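Local coordinates for periplasmic solute binding protein (Candidatus liberibacter, PDB 4CL2) that probably captures manganese or zinc ions in the periplasm and hands them to an ABC transporter for uptake into the cell, at residues 259-262 / 263-266; 150-153 / 154-158; 229-232 / 233-237; 108-111 / 112-115; 127-130 / 131-134. All blocks are in the same frame, centred on the assembly; numbering follows the deposited sequence.

Contact 1 of 5, residues 259-262 / 263-266. With SO4 (sulfate ion), chain E.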
loop_
_atom_site.group_PDB
_atom_site.type_symbol
_atom_site.label_atom_id
_atom_site.label_comp_id
_atom_site.label_asym_id
_atom_site.label_seq_id
_atom_site.Cartn_x
_atom_site.Cartn_y
_atom_site.Cartn_z
ATOM N N TYR A 259 9.244 -1.819 -1.520
ATOM C CA TYR A 259 7.957 -1.763 -2.164
ATOM C C TYR A 259 7.843 -2.698 -3.338
ATOM O O TYR A 259 6.818 -3.407 -3.508
ATOM C CB TYR A 259 7.669 -0.322 -2.603
ATOM C CG TYR A 259 6.379 -0.084 -3.428
ATOM C CD1 TYR A 259 5.184 -0.465 -2.959
ATOM C CD2 TYR A 259 6.410 0.561 -4.616
ATOM C CE1 TYR A 259 3.984 -0.202 -3.649
ATOM C CE2 TYR A 259 5.261 0.853 -5.308
ATOM C CZ TYR A 259 4.040 0.469 -4.829
ATOM O OH TYR A 259 2.880 0.750 -5.515
ATOM N N LEU A 260 8.841 -2.691 -4.221
ATOM C CA LEU A 260 8.839 -3.637 -5.332
ATOM C C LEU A 260 8.722 -5.083 -4.844
ATOM O O LEU A 260 7.898 -5.824 -5.387
ATOM C CB LEU A 260 10.067 -3.472 -6.195
ATOM C CG LEU A 260 10.169 -4.349 -7.461
ATOM C CD1 LEU A 260 11.160 -3.769 -8.391
ATOM C CD2 LEU A 260 10.628 -5.730 -7.098
ATOM N N ASP A 261 9.467 -5.471 -3.819
ATOM C CA ASP A 261 9.406 -6.822 -3.281
ATOM C C ASP A 261 8.033 -7.122 -2.680
ATOM O O ASP A 261 7.560 -8.237 -2.797
ATOM C CB ASP A 261 10.435 -7.057 -2.236
ATOM C CG ASP A 261 11.878 -7.048 -2.785
ATOM O OD1 ASP A 261 12.097 -7.225 -3.961
ATOM O OD2 ASP A 261 12.782 -6.891 -1.991
ATOM N N LEU A 262 7.414 -6.143 -2.077
ATOM C CA LEU A 262 6.090 -6.299 -1.520
ATOM C C LEU A 262 5.070 -6.567 -2.593
ATOM O O LEU A 262 4.247 -7.510 -2.481
ATOM C CB LEU A 262 5.661 -5.059 -0.720
ATOM C CG LEU A 262 4.256 -5.081 -0.093
ATOM C CD1 LEU A 262 4.315 -4.366 1.270
ATOM C CD2 LEU A 262 3.292 -4.400 -1.004
ATOM N N LEU A 263 5.032 -5.746 -3.637
ATOM C CA LEU A 263 4.111 -5.996 -4.739
ATOM C C LEU A 263 4.396 -7.360 -5.359
ATOM O O LEU A 263 3.490 -8.113 -5.680
ATOM C CB LEU A 263 4.288 -4.948 -5.843
ATOM C CG LEU A 263 3.728 -3.582 -5.522
ATOM C CD1 LEU A 263 3.981 -2.670 -6.711
ATOM C CD2 LEU A 263 2.242 -3.597 -5.207
ATOM N N ARG A 264 5.670 -7.640 -5.628
ATOM C CA ARG A 264 6.047 -8.874 -6.281
ATOM C C ARG A 264 5.638 -10.107 -5.432
ATOM O O ARG A 264 5.068 -11.073 -5.941
ATOM C CB ARG A 264 7.529 -8.903 -6.575
ATOM C CG ARG A 264 7.957 -10.125 -7.352
ATOM C CD ARG A 264 9.450 -10.039 -7.710
ATOM N NE ARG A 264 10.250 -10.063 -6.525
ATOM C CZ ARG A 264 11.574 -9.973 -6.487
ATOM N NH1 ARG A 264 12.278 -9.754 -7.598
ATOM N NH2 ARG A 264 12.183 -10.072 -5.301
ATOM N N PHE A 265 5.896 -10.069 -4.130
ATOM C CA PHE A 265 5.508 -11.182 -3.283
ATOM C C PHE A 265 4.020 -11.404 -3.248
ATOM O O PHE A 265 3.554 -12.507 -3.472
ATOM C CB PHE A 265 6.036 -11.004 -1.849
ATOM C CG PHE A 265 5.722 -12.140 -0.963
ATOM C CD1 PHE A 265 6.568 -13.213 -0.841
ATOM C CD2 PHE A 265 4.533 -12.133 -0.235
ATOM C CE1 PHE A 265 6.204 -14.296 -0.077
ATOM C CE2 PHE A 265 4.166 -13.211 0.536
ATOM C CZ PHE A 265 4.997 -14.289 0.610
ATOM N N SER A 266 3.265 -10.348 -2.955
ATOM C CA SER A 266 1.827 -10.509 -2.815
ATOM C C SER A 266 1.160 -10.875 -4.127
ATOM O O SER A 266 0.330 -11.741 -4.099
ATOM C CB SER A 266 1.231 -9.262 -2.191
ATOM O OG SER A 266 1.742 -9.158 -0.823
HETATM S S SO4 E . 11.951 -10.221 -11.435
HETATM O O1 SO4 E . 10.966 -11.265 -11.733
HETATM O O2 SO4 E . 11.393 -9.368 -10.384
HETATM O O3 SO4 E . 12.189 -9.450 -12.677
HETATM O O4 SO4 E . 13.232 -10.770 -10.991
HETATM O O HOH W 1 9.464 -10.122 -3.794
#
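Y259 and L263 meet one turn apart at the start of helix 259-274, and each N-H from L263 to S266 bonds to the carbonyl four residues earlier, the regular alpha-helical pattern. The straightest of these bonds, L263 N to Y259 O, is 2.9 Å long with an angle of 174° at the hydrogen. The apolar contact is a CH-pi interaction: L263 CD1 lies over one face of the Y259 ring, 4.0 Å from its centroid and displaced toward the rim. The ring's hydroxyl is held elsewhere, by W108 O, and Y143 of helix 133-158 and I17 of helix 12-22 also touch Y259. D261 OD1 and R264 NH2 are 3.1 Å apart, a salt bridge. Carboxylate and guanidinium planes are only 16° apart, yet OD1 sits well off the guanidinium plane, so no N-H points at it and the attraction is purely electrostatic. A bend at chi3 (65°) in an otherwise extended R264 chain turns the guanidinium edge toward better-directed acceptors. One is a water, 2.8 Å from R264 NE, that donates to D261 O. The other is a sulfate ion, probably from the crystallisation liquor: R264 NH1 donates to its O2 at 2.9 Å.

Contact 2 of 5, residues 150-153 / 154-158. With SO4 (sulfate ion), chain E.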
loop_
_atom_site.group_PDB
_atom_site.type_symbol
_atom_site.label_atom_id
_atom_site.label_comp_id
_atom_site.label_asym_id
_atom_site.label_seq_id
_atom_site.Cartn_x
_atom_site.Cartn_y
_atom_site.Cartn_z
ATOM N N SER A 150 9.066 -6.170 -13.272
ATOM C CA SER A 150 8.768 -7.233 -12.308
ATOM C C SER A 150 7.331 -7.624 -12.185
ATOM O O SER A 150 7.033 -8.797 -11.908
ATOM C CB SER A 150 9.209 -6.916 -10.859
ATOM O OG SER A 150 10.619 -6.969 -10.765
ATOM N N ILE A 151 6.455 -6.629 -12.291
ATOM C CA ILE A 151 5.077 -6.790 -11.925
ATOM C C ILE A 151 4.214 -7.094 -13.144
ATOM O O ILE A 151 3.275 -7.931 -13.088
ATOM C CB ILE A 151 4.545 -5.557 -11.138
ATOM C CG1 ILE A 151 5.353 -5.334 -9.877
ATOM C CG2 ILE A 151 3.059 -5.693 -10.847
ATOM C CD1 ILE A 151 5.535 -6.589 -9.024
ATOM N N LEU A 152 4.517 -6.487 -14.276
ATOM C CA LEU A 152 3.695 -6.805 -15.439
ATOM C C LEU A 152 3.564 -8.234 -15.819
ATOM O O LEU A 152 2.451 -8.707 -16.150
ATOM C CB LEU A 152 4.130 -5.887 -16.621
ATOM C CG LEU A 152 3.225 -5.980 -17.804
ATOM C CD1 LEU A 152 1.753 -5.588 -17.520
ATOM C CD2 LEU A 152 3.785 -5.076 -18.886
ATOM N N PRO A 153 4.643 -9.072 -15.751
ATOM C CA PRO A 153 4.418 -10.458 -16.067
ATOM C C PRO A 153 3.426 -11.216 -15.156
ATOM O O PRO A 153 2.753 -12.141 -15.566
ATOM C CB PRO A 153 5.857 -11.078 -16.009
ATOM C CG PRO A 153 6.783 -9.933 -16.125
ATOM C CD PRO A 153 6.077 -8.708 -15.628
ATOM N N LEU A 154 3.336 -10.763 -13.923
ATOM C CA LEU A 154 2.373 -11.324 -12.942
ATOM C C LEU A 154 0.925 -10.925 -13.345
ATOM O O LEU A 154 0.022 -11.764 -13.372
ATOM C CB LEU A 154 2.680 -10.807 -11.587
ATOM C CG LEU A 154 4.051 -11.316 -11.063
ATOM C CD1 LEU A 154 4.382 -10.640 -9.740
ATOM C CD2 LEU A 154 3.983 -12.811 -10.889
ATOM N N LYS A 155 0.755 -9.639 -13.720
ATOM C CA LYS A 155 -0.553 -9.204 -14.274
ATOM C C LYS A 155 -0.960 -10.012 -15.480
ATOM O O LYS A 155 -2.063 -10.529 -15.593
ATOM C CB LYS A 155 -0.564 -7.714 -14.575
ATOM C CG LYS A 155 -1.901 -7.226 -15.142
ATOM C CD LYS A 155 -1.829 -5.772 -15.647
ATOM C CE LYS A 155 -3.221 -5.420 -16.157
ATOM N NZ LYS A 155 -3.248 -4.017 -16.655
ATOM N N THR A 156 -0.029 -10.174 -16.429
ATOM C CA THR A 156 -0.295 -10.879 -17.633
ATOM C C THR A 156 -0.781 -12.300 -17.345
ATOM O O THR A 156 -1.768 -12.797 -17.922
ATOM C CB THR A 156 0.951 -10.820 -18.583
ATOM O OG1 THR A 156 1.280 -9.442 -18.842
ATOM C CG2 THR A 156 0.737 -11.586 -19.751
ATOM N N ARG A 157 -0.149 -12.949 -16.363
ATOM C CA ARG A 157 -0.578 -14.257 -15.982
ATOM C C ARG A 157 -1.957 -14.252 -15.262
ATOM O O ARG A 157 -2.829 -15.096 -15.617
ATOM C CB ARG A 157 0.493 -14.926 -15.088
ATOM C CG ARG A 157 0.211 -16.378 -14.833
ATOM C CD ARG A 157 1.467 -17.174 -14.442
ATOM N NE ARG A 157 1.049 -18.350 -13.655
ATOM C CZ ARG A 157 1.346 -18.577 -12.373
ATOM N NH1 ARG A 157 2.142 -17.748 -11.690
ATOM N NH2 ARG A 157 0.850 -19.653 -11.765
ATOM N N ILE A 158 -2.199 -13.274 -14.365
ATOM C CA ILE A 158 -3.448 -13.126 -13.589
ATOM C C ILE A 158 -4.616 -12.967 -14.572
ATOM O O ILE A 158 -5.728 -13.487 -14.375
ATOM C CB ILE A 158 -3.338 -11.913 -12.584
ATOM C CG1 ILE A 158 -2.370 -12.249 -11.412
ATOM C CG2 ILE A 158 -4.689 -11.462 -12.039
ATOM C CD1 ILE A 158 -1.895 -11.097 -10.545
HETATM S S SO4 E . 11.951 -10.221 -11.435
HETATM O O1 SO4 E . 10.966 -11.265 -11.733
HETATM O O2 SO4 E . 11.393 -9.368 -10.384
HETATM O O3 SO4 E . 12.189 -9.450 -12.677
HETATM O O4 SO4 E . 13.232 -10.770 -10.991
#
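P153 and R157 touch one turn apart, R157 CB lying 3.6 Å from P153 O; the flat guanidinium of R157 leads away from this contact, and its NH1 makes a salt bridge with D272 OD1. Having no N-H, P153 leaves helix 133-158 kinked, because its nitrogen makes no bond to the preceding turn. The helix then resumes: K155 N donates to I151 O at 3.1 Å (166°), T156 N to L152 O at 2.9 Å, and R157 N to P153 O. L154 N adds only a weak bond to I151 O. T156 keeps OG1 beside its own backbone N (chi1 -57°), which brings the hydroxyl to 3.0 Å from L152 O, although that proton has another possible acceptor. Among the side chains, those of L152 and K155 cross, with L152 CD1 4.0 Å from K155 CD, and I151 CD1 approaches L154 CD1 at 4.3 Å. S150 OG bonds to sulfate O2 at 2.5 Å, so short that its exact geometry is doubtful. The turn packs against three helices: I151, L154 and R157 face helix 259-274, while K155 and I158 reach F182 of helix 176-182 and L152 touches L111 of helix 111-128.

Contact 3 of 5, residues 229-232 / 233-237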
loop_
_atom_site.group_PDB
_atom_site.type_symbol
_atom_site.label_atom_id
_atom_site.label_comp_id
_atom_site.label_asym_id
_atom_site.label_seq_id
_atom_site.Cartn_x
_atom_site.Cartn_y
_atom_site.Cartn_z
ATOM N N ALA A 229 -9.935 -15.402 8.564
ATOM C CA ALA A 229 -9.880 -15.967 7.234
ATOM C C ALA A 229 -10.014 -17.459 7.290
ATOM O O ALA A 229 -10.721 -18.081 6.481
ATOM C CB ALA A 229 -8.586 -15.525 6.512
ATOM N N LYS A 230 -9.339 -18.072 8.251
ATOM C CA LYS A 230 -9.452 -19.507 8.376
ATOM C C LYS A 230 -10.863 -19.964 8.715
ATOM O O LYS A 230 -11.372 -20.976 8.210
ATOM C CB LYS A 230 -8.431 -20.034 9.365
ATOM C CG LYS A 230 -7.001 -19.902 8.836
ATOM C CD LYS A 230 -5.982 -20.411 9.869
ATOM C CE LYS A 230 -4.608 -20.633 9.242
ATOM N NZ LYS A 230 -3.606 -21.084 10.251
ATOM N N GLN A 231 -11.484 -19.247 9.639
ATOM C CA GLN A 231 -12.859 -19.547 9.982
ATOM C C GLN A 231 -13.774 -19.436 8.754
ATOM O O GLN A 231 -14.610 -20.309 8.540
ATOM C CB GLN A 231 -13.341 -18.558 11.029
ATOM C CG GLN A 231 -14.761 -18.818 11.461
ATOM C CD GLN A 231 -14.939 -20.230 12.067
ATOM O OE1 GLN A 231 -14.035 -20.770 12.724
ATOM N NE2 GLN A 231 -16.087 -20.817 11.847
ATOM N N VAL A 232 -13.659 -18.324 8.027
ATOM C CA VAL A 232 -14.436 -18.129 6.792
ATOM C C VAL A 232 -14.197 -19.233 5.784
ATOM O O VAL A 232 -15.128 -19.774 5.216
ATOM C CB VAL A 232 -14.178 -16.758 6.178
ATOM C CG1 VAL A 232 -14.752 -16.649 4.773
ATOM C CG2 VAL A 232 -14.715 -15.664 7.099
ATOM N N ALA A 233 -12.939 -19.599 5.568
ATOM C CA ALA A 233 -12.656 -20.743 4.683
ATOM C C ALA A 233 -13.393 -21.992 5.084
ATOM O O ALA A 233 -14.007 -22.684 4.255
ATOM C CB ALA A 233 -11.125 -20.959 4.574
ATOM N N TYR A 234 -13.422 -22.304 6.388
ATOM C CA TYR A 234 -14.098 -23.472 6.856
ATOM C C TYR A 234 -15.599 -23.390 6.547
ATOM O O TYR A 234 -16.179 -24.347 6.033
ATOM C CB TYR A 234 -13.860 -23.674 8.372
ATOM C CG TYR A 234 -14.801 -24.663 8.939
ATOM C CD1 TYR A 234 -14.632 -26.028 8.697
ATOM C CD2 TYR A 234 -15.911 -24.260 9.672
ATOM C CE1 TYR A 234 -15.521 -26.958 9.174
ATOM C CE2 TYR A 234 -16.808 -25.178 10.129
ATOM C CZ TYR A 234 -16.603 -26.524 9.901
ATOM O OH TYR A 234 -17.482 -27.450 10.384
ATOM N N GLU A 235 -16.194 -22.222 6.802
ATOM C CA GLU A 235 -17.662 -22.059 6.674
ATOM C C GLU A 235 -18.129 -22.083 5.212
ATOM O O GLU A 235 -19.278 -22.402 4.946
ATOM C CB GLU A 235 -18.097 -20.733 7.326
ATOM C CG GLU A 235 -18.196 -20.868 8.819
ATOM C CD GLU A 235 -18.861 -19.663 9.479
ATOM O OE1 GLU A 235 -20.038 -19.363 9.146
ATOM O OE2 GLU A 235 -18.197 -19.074 10.325
ATOM N N THR A 236 -17.197 -21.811 4.294
ATOM C CA THR A 236 -17.454 -21.681 2.850
ATOM C C THR A 236 -16.991 -22.897 2.026
ATOM O O THR A 236 -17.307 -22.999 0.837
ATOM C CB THR A 236 -16.818 -20.434 2.277
ATOM O OG1 THR A 236 -15.399 -20.433 2.519
ATOM C CG2 THR A 236 -17.477 -19.218 2.865
ATOM N N ASN A 237 -16.310 -23.841 2.664
ATOM C CA ASN A 237 -15.601 -24.889 1.953
ATOM C C ASN A 237 -14.616 -24.340 0.962
ATOM O O ASN A 237 -14.324 -24.957 -0.026
ATOM C CB ASN A 237 -16.567 -25.861 1.257
ATOM C CG ASN A 237 -17.220 -26.771 2.222
ATOM O OD1 ASN A 237 -18.444 -26.907 2.254
ATOM N ND2 ASN A 237 -16.407 -27.414 3.034
#
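V232 O is approached by two groups of T236 in the last turn of helix 227-236. T236 N makes a weak bond of 3.0 Å, bent to 130° at the hydrogen, and T236 OG1 comes to 2.8 Å. Which acceptor takes the hydroxyl proton is unsettled, since A233 O also lies 3.2 Å from OG1. With chi1 at 57°, OG1 sits between the backbone N and the carbonyl carbon of T236, turned back over these two carbonyls; it also bonds to A238 N beyond the helix. On the exposed flank, Q231 NE2 donates to E235 OE2 at 3.1 Å in a nearly straight bond (171°). E235 OE2 lies in the amide plane of Q231, and NE2 meets the carboxylate on its anti side, somewhat out of plane; the bend at chi2 of Q231 brings the amide there. Regular backbone bonds, such as A233 N to A229 O at 2.8 Å, carry the helix up to this point. V232 turns to M203 and M210 of helix 200-212 and, with A229 and A233, to I218 of strand 217-221. N237 has positive phi, with two bonds returning to the last turn: a Schellman motif ending the helix of the beta-alpha-beta unit 217-221, 227-236, 239-244.

Contact 4 of 5, residues 108-111 / 112-115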
loop_
_atom_site.group_PDB
_atom_site.type_symbol
_atom_site.label_atom_id
_atom_site.label_comp_id
_atom_site.label_asym_id
_atom_site.label_seq_id
_atom_site.Cartn_x
_atom_site.Cartn_y
_atom_site.Cartn_z
ATOM N N TRP A 108 -1.630 2.021 -3.025
ATOM C CA TRP A 108 -0.349 1.499 -3.485
ATOM C C TRP A 108 -0.335 0.065 -4.025
ATOM O O TRP A 108 0.633 -0.311 -4.655
ATOM C CB TRP A 108 0.752 1.634 -2.402
ATOM C CG TRP A 108 0.443 0.854 -1.157
ATOM C CD1 TRP A 108 0.687 -0.483 -0.960
ATOM C CD2 TRP A 108 -0.266 1.306 -0.007
ATOM N NE1 TRP A 108 0.216 -0.874 0.287
ATOM C CE2 TRP A 108 -0.394 0.201 0.873
ATOM C CE3 TRP A 108 -0.800 2.545 0.384
ATOM C CZ2 TRP A 108 -0.982 0.311 2.123
ATOM C CZ3 TRP A 108 -1.386 2.671 1.615
ATOM C CH2 TRP A 108 -1.493 1.553 2.501
ATOM N N MET A 109 -1.427 -0.660 -3.781
ATOM C CA MET A 109 -1.545 -2.062 -4.224
ATOM C C MET A 109 -2.129 -2.080 -5.645
ATOM O O MET A 109 -3.291 -2.364 -5.857
ATOM C CB MET A 109 -2.389 -2.906 -3.285
ATOM C CG MET A 109 -1.825 -3.041 -1.899
ATOM S SD MET A 109 -0.205 -3.778 -1.795
ATOM C CE MET A 109 -0.445 -5.390 -2.562
ATOM N N SER A 110 -1.331 -1.615 -6.594
ATOM C CA SER A 110 -1.776 -1.396 -7.952
ATOM C C SER A 110 -0.550 -1.022 -8.777
ATOM O O SER A 110 0.296 -0.220 -8.371
ATOM C CB SER A 110 -2.832 -0.279 -8.038
ATOM O OG SER A 110 -2.919 0.396 -9.284
ATOM N N LEU A 111 -0.503 -1.567 -9.971
ATOM C CA LEU A 111 0.608 -1.301 -10.901
ATOM C C LEU A 111 0.441 0.117 -11.447
ATOM O O LEU A 111 1.390 0.890 -11.479
ATOM C CB LEU A 111 0.647 -2.376 -12.033
ATOM C CG LEU A 111 1.679 -2.070 -13.166
ATOM C CD1 LEU A 111 3.032 -1.980 -12.549
ATOM C CD2 LEU A 111 1.562 -3.264 -14.123
ATOM N N THR A 112 -0.755 0.485 -11.866
ATOM C CA THR A 112 -0.998 1.831 -12.374
ATOM C C THR A 112 -0.665 2.833 -11.305
ATOM O O THR A 112 -0.016 3.869 -11.553
ATOM C CB THR A 112 -2.466 2.011 -12.782
ATOM O OG1 THR A 112 -2.756 1.072 -13.826
ATOM C CG2 THR A 112 -2.720 3.382 -13.241
ATOM N N ASN A 113 -1.129 2.582 -10.087
ATOM C CA ASN A 113 -0.897 3.548 -9.043
ATOM C C ASN A 113 0.535 3.679 -8.592
ATOM O O ASN A 113 0.963 4.737 -8.186
ATOM C CB ASN A 113 -1.824 3.289 -7.855
ATOM C CG ASN A 113 -3.306 3.442 -8.209
ATOM O OD1 ASN A 113 -3.679 4.021 -9.229
ATOM N ND2 ASN A 113 -4.187 2.954 -7.330
ATOM N N ALA A 114 1.304 2.602 -8.630
ATOM C CA ALA A 114 2.726 2.691 -8.329
ATOM C C ALA A 114 3.322 3.792 -9.172
ATOM O O ALA A 114 4.129 4.581 -8.693
ATOM C CB ALA A 114 3.400 1.336 -8.640
ATOM N N MET A 115 2.962 3.830 -10.474
ATOM C CA MET A 115 3.509 4.869 -11.380
ATOM C C MET A 115 3.111 6.293 -10.960
ATOM O O MET A 115 3.889 7.237 -11.090
ATOM C CB MET A 115 3.117 4.660 -12.805
ATOM C CG MET A 115 3.255 3.256 -13.310
ATOM S SD MET A 115 5.052 2.854 -13.277
ATOM C CE MET A 115 5.080 1.061 -13.342
#
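N113 N donates to S110 OG at 2.9 Å with an angle of 165°. S110 carries OG nearly opposite its own backbone N (chi1 154°), which sets the oxygen over the turn that follows. OG is also hydrogen-bonded to D181 OD2, and the other carboxylate oxygen of D181 takes T112 OG1, while L111 N reaches OD2 weakly; one aspartate, D181 of helix 176-182, thus serves three groups here. Because OG accepts from N113 N, S110 is the N-cap of helix 111-128, its side chain supplying an acceptor to an amide that the helix itself cannot satisfy. Its carbonyl opens the alpha-helical series, accepting A114 N at 3.0 Å (152°). The next bond, M115 N to L111 O, is weak at 3.5 Å. Just ahead of the cap, M109 is the centre of an inverse gamma turn, closed by a weak bond of 3.1 Å from S110 N to W108 O; W108 O is also hydrogen-bonded to Y259 OH. The N113 amide lies alongside S110 OG, but ND2 is hydrogen-bonded to A107 O, next in sequence to the metal ligand H106. Apolar contact comes from L111 and M115, side by side with L111 CD1 3.8 Å from M115 CE, both against I147 of helix 133-158.

Contact 5 of 5, residues 127-130 / 131-134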
loop_
_atom_site.group_PDB
_atom_site.type_symbol
_atom_site.label_atom_id
_atom_site.label_comp_id
_atom_site.label_asym_id
_atom_site.label_seq_id
_atom_site.Cartn_x
_atom_site.Cartn_y
_atom_site.Cartn_z
ATOM N N ALA A 127 10.647 19.963 -7.167
ATOM C CA ALA A 127 10.282 21.300 -6.705
ATOM C C ALA A 127 11.120 21.708 -5.487
ATOM O O ALA A 127 11.490 22.877 -5.339
ATOM C CB ALA A 127 8.827 21.357 -6.369
ATOM N N LEU A 128 11.375 20.744 -4.609
ATOM C CA LEU A 128 12.200 20.965 -3.449
ATOM C C LEU A 128 13.661 21.244 -3.822
ATOM O O LEU A 128 14.314 22.099 -3.188
ATOM C CB LEU A 128 12.148 19.755 -2.504
ATOM C CG LEU A 128 13.032 19.759 -1.243
ATOM C CD1 LEU A 128 12.528 20.825 -0.250
ATOM C CD2 LEU A 128 13.102 18.355 -0.647
ATOM N N ASP A 129 14.178 20.525 -4.820
ATOM C CA ASP A 129 15.607 20.461 -5.093
ATOM C C ASP A 129 15.856 20.535 -6.592
ATOM O O ASP A 129 16.267 19.564 -7.229
ATOM C CB ASP A 129 16.147 19.157 -4.518
ATOM C CG ASP A 129 17.643 19.018 -4.677
ATOM O OD1 ASP A 129 18.359 20.039 -4.681
ATOM O OD2 ASP A 129 18.120 17.848 -4.701
ATOM N N PRO A 130 15.544 21.681 -7.168
ATOM C CA PRO A 130 15.507 21.777 -8.632
ATOM C C PRO A 130 16.837 21.605 -9.320
ATOM O O PRO A 130 16.861 21.218 -10.507
ATOM C CB PRO A 130 14.886 23.149 -8.884
ATOM C CG PRO A 130 15.007 23.875 -7.620
ATOM C CD PRO A 130 14.987 22.882 -6.536
ATOM N N SER A 131 17.935 21.809 -8.586
ATOM C CA SER A 131 19.226 21.648 -9.186
ATOM C C SER A 131 19.526 20.190 -9.561
ATOM O O SER A 131 20.449 19.941 -10.349
ATOM C CB SER A 131 20.346 22.232 -8.325
ATOM O OG SER A 131 20.524 21.392 -7.227
ATOM N N ASN A 132 18.793 19.264 -8.987
ATOM C CA ASN A 132 18.975 17.834 -9.275
ATOM C C ASN A 132 17.815 17.283 -10.133
ATOM O O ASN A 132 17.661 16.067 -10.208
ATOM C CB ASN A 132 19.094 17.038 -8.000
ATOM C CG ASN A 132 20.461 17.168 -7.378
ATOM O OD1 ASN A 132 21.455 17.175 -8.110
ATOM N ND2 ASN A 132 20.515 17.420 -6.078
ATOM N N ALA A 133 17.036 18.163 -10.770
ATOM C CA ALA A 133 15.910 17.715 -11.583
ATOM C C ALA A 133 16.266 16.588 -12.556
ATOM O O ALA A 133 15.493 15.626 -12.697
ATOM C CB ALA A 133 15.306 18.880 -12.360
ATOM N N LYS A 134 17.390 16.697 -13.259
ATOM C CA LYS A 134 17.734 15.683 -14.279
ATOM C C LYS A 134 17.978 14.310 -13.677
ATOM O O LYS A 134 17.643 13.249 -14.270
ATOM C CB LYS A 134 18.946 16.131 -15.089
ATOM C CG LYS A 134 18.610 17.393 -15.897
ATOM C CD LYS A 134 19.811 18.254 -16.322
ATOM C CE LYS A 134 19.329 19.621 -16.820
ATOM N NZ LYS A 134 20.386 20.654 -16.747
HETATM O O HOH W 2 18.334 22.529 -5.798
#
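The tight turn that links helix 111-128 to helix 133-158 holds D129 against N132. D129 is the first residue to leave the helical conformation of the earlier helix, and P130 and S131 follow as a short 3-10 turn. Two bonds with the three-residue spacing of that turn define it: N132 N to D129 O and A133 N to P130 O, both 3.1 Å. The side chains of D129 and N132 repeat the first link. N132 ND2 donates to D129 OD2 at 2.8 Å with an angle of 164°, keeping the acceptor near its own amide plane and meeting the carboxylate on the syn side, somewhat out of plane. Amide and carboxylate are almost perpendicular, their planes 80° apart. D129 reaches N132 because CG lies opposite the backbone N (chi1 -177°), swinging the carboxylate over the turn that follows. N132 stands at the N-cap position of helix 133-158, yet its side chain makes no capping bond; its amide is turned to D129 instead. The carboxylate is buried and well supplied with donors: OD2 is also hydrogen-bonded to Y136 OH, in the first turn of the next helix. L25 touches N132, and K5 touches D129. The second carboxylate oxygen is served by solvent, a water donating to D129 OD1 at 2.7 Å and accepting from S131 N at 2.9 Å.

How the contacts relate
Along the chain the order is contact 4, contact 5, contact 2, contact 3, contact 1. Contacts 1, 2 and 4 form one cluster, their centres 11 to 13 Å apart, where the starts of helices 111-128 and 259-274 pack against the later half of helix 133-158; contacts 1 and 2 also share the sulfate. Contact 5 joins the end of helix 111-128 to the start of helix 133-158, about 24 Å from contact 4 between centres. Contact 3 belongs to a separate beta-alpha-beta unit, about 52 Å from contact 5 across the chain's centre. This spread fits the two-lobed family architecture, in which a long helix, here probably 133-158, spans both lobes.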